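PDB 2VP8: inactive dihydropteroate synthase 2 from Mycobacterium tuberculosis, which probably lacks dihydropteroate synthase activity and a role in folate metabolism, binding the pterin pyrophosphate substrate very weakly but still able to bind the inhibitor dapsone. Local coordinates for residues B[79-84]-B[119-124]. Numbering follows the deposited sequence.
Sequences ADVIDV and LISVDT
Asp83 and Ser121 face each other on neighbouring parallel strands of the TIM barrel, strands 81-85 and 119-123, joined through helix 98-114 as a beta-alpha-beta unit. Ser121 OG donates to Asp83 OD1 at 2.7 Å, on the lone pair turned away from OD2. With chi1 at 68°, OG sits between the backbone N and the carbonyl carbon of Ser121 and points across to the Asp83 carboxylate. Asn142 ND2 also bonds OD1, so that oxygen is gripped twice.

Asp83 OD2 lies 4.0 Å from Asp123 OD2, with the carboxylate planes 25° apart. Arg287 NH2 forms salt bridges to both oxygens and probably offsets their repulsion. The Asp123 side chain lies near that of His220, a residue that, by similarity, probably marks family members without synthase activity.

On the same face, Val81 CG1 lies beside Ser121 OG, and Val81 CG2 meets Leu119 CG at 3.5 Å. Ile82, Val84 and Ile120 turn the other way, onto helix 98-114. Four backbone hydrogen bonds tie the strands. Before the first of them, a water donates to Asp80 O and accepts from Leu119 N, with the water O 2.7 Å from Asp80 O and from Leu119 N.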
ATOM      1  N   ALA B  79      -4.195 -19.191   0.159  1.00 40.91           N
ATOM      2  CA  ALA B  79      -5.158 -18.837  -0.889  1.00 40.72           C
ATOM      3  C   ALA B  79      -6.559 -19.229  -0.439  1.00 40.80           C
ATOM      4  O   ALA B  79      -6.777 -20.333   0.084  1.00 40.95           O
ATOM      5  CB  ALA B  79      -4.818 -19.520  -2.193  1.00 40.52           C
ATOM      6  N   ASP B  80      -7.508 -18.323  -0.630  1.00 40.53           N
ATOM      7  CA  ASP B  80      -8.874 -18.574  -0.207  1.00 40.38           C
ATOM      8  C   ASP B  80      -9.659 -19.181  -1.351  1.00 40.25           C
ATOM      9  O   ASP B  80     -10.593 -19.953  -1.135  1.00 40.03           O
ATOM     10  CB  ASP B  80      -9.509 -17.283   0.268  1.00 40.32           C
ATOM     11  CG  ASP B  80      -8.821 -16.731   1.484  1.00 40.61           C
ATOM     12  OD1 ASP B  80      -8.949 -17.356   2.569  1.00 41.88           O
ATOM     13  OD2 ASP B  80      -8.140 -15.691   1.352  1.00 39.17           O
ATOM     14  N   VAL B  81      -9.256 -18.819  -2.568  1.00 39.93           N
ATOM     15  CA  VAL B  81      -9.824 -19.365  -3.780  1.00 39.72           C
ATOM     16  C   VAL B  81      -8.680 -19.826  -4.672  1.00 39.67           C
ATOM     17  O   VAL B  81      -7.659 -19.157  -4.761  1.00 39.62           O
ATOM     18  CB  VAL B  81     -10.671 -18.312  -4.522  1.00 39.81           C
ATOM     19  CG1 VAL B  81     -11.237 -18.879  -5.813  1.00 39.84           C
ATOM     20  CG2 VAL B  81     -11.807 -17.806  -3.635  1.00 39.73           C
ATOM     21  N   ILE B  82      -8.843 -20.987  -5.297  1.00 39.64           N
ATOM     22  CA  ILE B  82      -7.965 -21.407  -6.369  1.00 39.72           C
ATOM     23  C   ILE B  82      -8.743 -21.200  -7.655  1.00 40.26           C
ATOM     24  O   ILE B  82      -9.798 -21.798  -7.866  1.00 40.85           O
ATOM     25  CB  ILE B  82      -7.525 -22.897  -6.239  1.00 39.85           C
ATOM     26  CG1 ILE B  82      -6.922 -23.181  -4.857  1.00 38.85           C
ATOM     27  CG2 ILE B  82      -6.536 -23.281  -7.346  1.00 38.97           C
ATOM     28  CD1 ILE B  82      -5.657 -22.413  -4.560  1.00 37.03           C
ATOM     29  N   ASP B  83      -8.219 -20.334  -8.507  1.00 40.69           N
ATOM     30  CA  ASP B  83      -8.867 -19.986  -9.758  1.00 41.03           C
ATOM     31  C   ASP B  83      -8.208 -20.768 -10.890  1.00 41.22           C
ATOM     32  O   ASP B  83      -7.104 -20.438 -11.319  1.00 41.63           O
ATOM     33  CB  ASP B  83      -8.771 -18.473  -9.979  1.00 40.88           C
ATOM     34  CG  ASP B  83      -9.511 -18.013 -11.198  1.00 41.49           C
ATOM     35  OD1 ASP B  83     -10.747 -18.203 -11.277  1.00 42.02           O
ATOM     36  OD2 ASP B  83      -8.851 -17.437 -12.082  1.00 43.59           O
ATOM     37  N   VAL B  84      -8.895 -21.811 -11.358  1.00 41.30           N
ATOM     38  CA  VAL B  84      -8.345 -22.738 -12.344  1.00 41.27           C
ATOM     39  C   VAL B  84      -8.593 -22.245 -13.767  1.00 41.55           C
ATOM     40  O   VAL B  84      -9.733 -21.978 -14.144  1.00 41.59           O
ATOM     41  CB  VAL B  84      -8.935 -24.157 -12.164  1.00 41.21           C
ATOM     42  CG1 VAL B  84      -8.354 -25.108 -13.175  1.00 41.27           C
ATOM     43  CG2 VAL B  84      -8.668 -24.682 -10.766  1.00 41.02           C
ATOM     44  N   LEU B 119     -12.226 -23.474  -1.702  1.00 39.64           N
ATOM     45  CA  LEU B 119     -13.133 -22.828  -2.621  1.00 39.39           C
ATOM     46  C   LEU B 119     -12.462 -22.775  -3.987  1.00 38.87           C
ATOM     47  O   LEU B 119     -11.372 -22.228  -4.133  1.00 39.07           O
ATOM     48  CB  LEU B 119     -13.562 -21.465  -2.070  1.00 39.30           C
ATOM     49  CG  LEU B 119     -14.178 -20.330  -2.877  1.00 39.81           C
ATOM     50  CD1 LEU B 119     -15.206 -20.769  -3.878  1.00 40.99           C
ATOM     51  CD2 LEU B 119     -14.769 -19.340  -1.908  1.00 39.92           C
ATOM     52  N   ILE B 120     -13.103 -23.394  -4.972  1.00 38.28           N
ATOM     53  CA  ILE B 120     -12.557 -23.482  -6.318  1.00 37.89           C
ATOM     54  C   ILE B 120     -13.354 -22.599  -7.261  1.00 37.83           C
ATOM     55  O   ILE B 120     -14.587 -22.641  -7.272  1.00 37.90           O
ATOM     56  CB  ILE B 120     -12.586 -24.940  -6.856  1.00 37.87           C
ATOM     57  CG1 ILE B 120     -11.749 -25.869  -5.973  1.00 37.32           C
ATOM     58  CG2 ILE B 120     -12.085 -24.998  -8.301  1.00 37.71           C
ATOM     59  CD1 ILE B 120     -12.093 -27.338  -6.133  1.00 36.05           C
ATOM     60  N   SER B 121     -12.650 -21.796  -8.052  1.00 37.62           N
ATOM     61  CA  SER B 121     -13.302 -21.051  -9.126  1.00 37.53           C
ATOM     62  C   SER B 121     -12.734 -21.429 -10.484  1.00 37.22           C
ATOM     63  O   SER B 121     -11.569 -21.838 -10.599  1.00 37.57           O
ATOM     64  CB  SER B 121     -13.204 -19.542  -8.904  1.00 37.69           C
ATOM     65  OG  SER B 121     -11.876 -19.084  -9.022  1.00 38.54           O
ATOM     66  N   VAL B 122     -13.564 -21.310 -11.508  1.00 36.52           N
ATOM     67  CA  VAL B 122     -13.137 -21.625 -12.859  1.00 35.93           C
ATOM     68  C   VAL B 122     -13.043 -20.348 -13.695  1.00 35.81           C
ATOM     69  O   VAL B 122     -13.994 -19.565 -13.766  1.00 35.59           O
ATOM     70  CB  VAL B 122     -14.038 -22.728 -13.514  1.00 35.72           C
ATOM     71  CG1 VAL B 122     -15.514 -22.363 -13.444  1.00 34.99           C
ATOM     72  CG2 VAL B 122     -13.606 -23.022 -14.947  1.00 35.72           C
ATOM     73  N   ASP B 123     -11.868 -20.139 -14.290  1.00 35.86           N
ATOM     74  CA  ASP B 123     -11.633 -19.035 -15.221  1.00 36.14           C
ATOM     75  C   ASP B 123     -12.102 -19.382 -16.649  1.00 35.87           C
ATOM     76  O   ASP B 123     -11.318 -19.851 -17.482  1.00 35.71           O
ATOM     77  CB  ASP B 123     -10.149 -18.631 -15.213  1.00 36.23           C
ATOM     78  CG  ASP B 123      -9.861 -17.405 -16.085  1.00 37.25           C
ATOM     79  OD1 ASP B 123     -10.781 -16.903 -16.763  1.00 37.46           O
ATOM     80  OD2 ASP B 123      -8.704 -16.936 -16.092  1.00 39.08           O
ATOM     81  N   THR B 124     -13.384 -19.145 -16.919  1.00 35.74           N
ATOM     82  CA  THR B 124     -13.961 -19.416 -18.235  1.00 35.70           C
ATOM     83  C   THR B 124     -15.037 -18.404 -18.608  1.00 35.81           C
ATOM     84  O   THR B 124     -15.733 -17.874 -17.743  1.00 35.97           O
ATOM     85  CB  THR B 124     -14.540 -20.849 -18.339  1.00 35.60           C
ATOM     86  OG1 THR B 124     -15.041 -21.068 -19.664  1.00 35.72           O
ATOM     87  CG2 THR B 124     -15.668 -21.068 -17.335  1.00 35.37           C
TER
HETATM   88  O   HOH W   1     -11.513 -21.971   0.371  1.00 31.22           O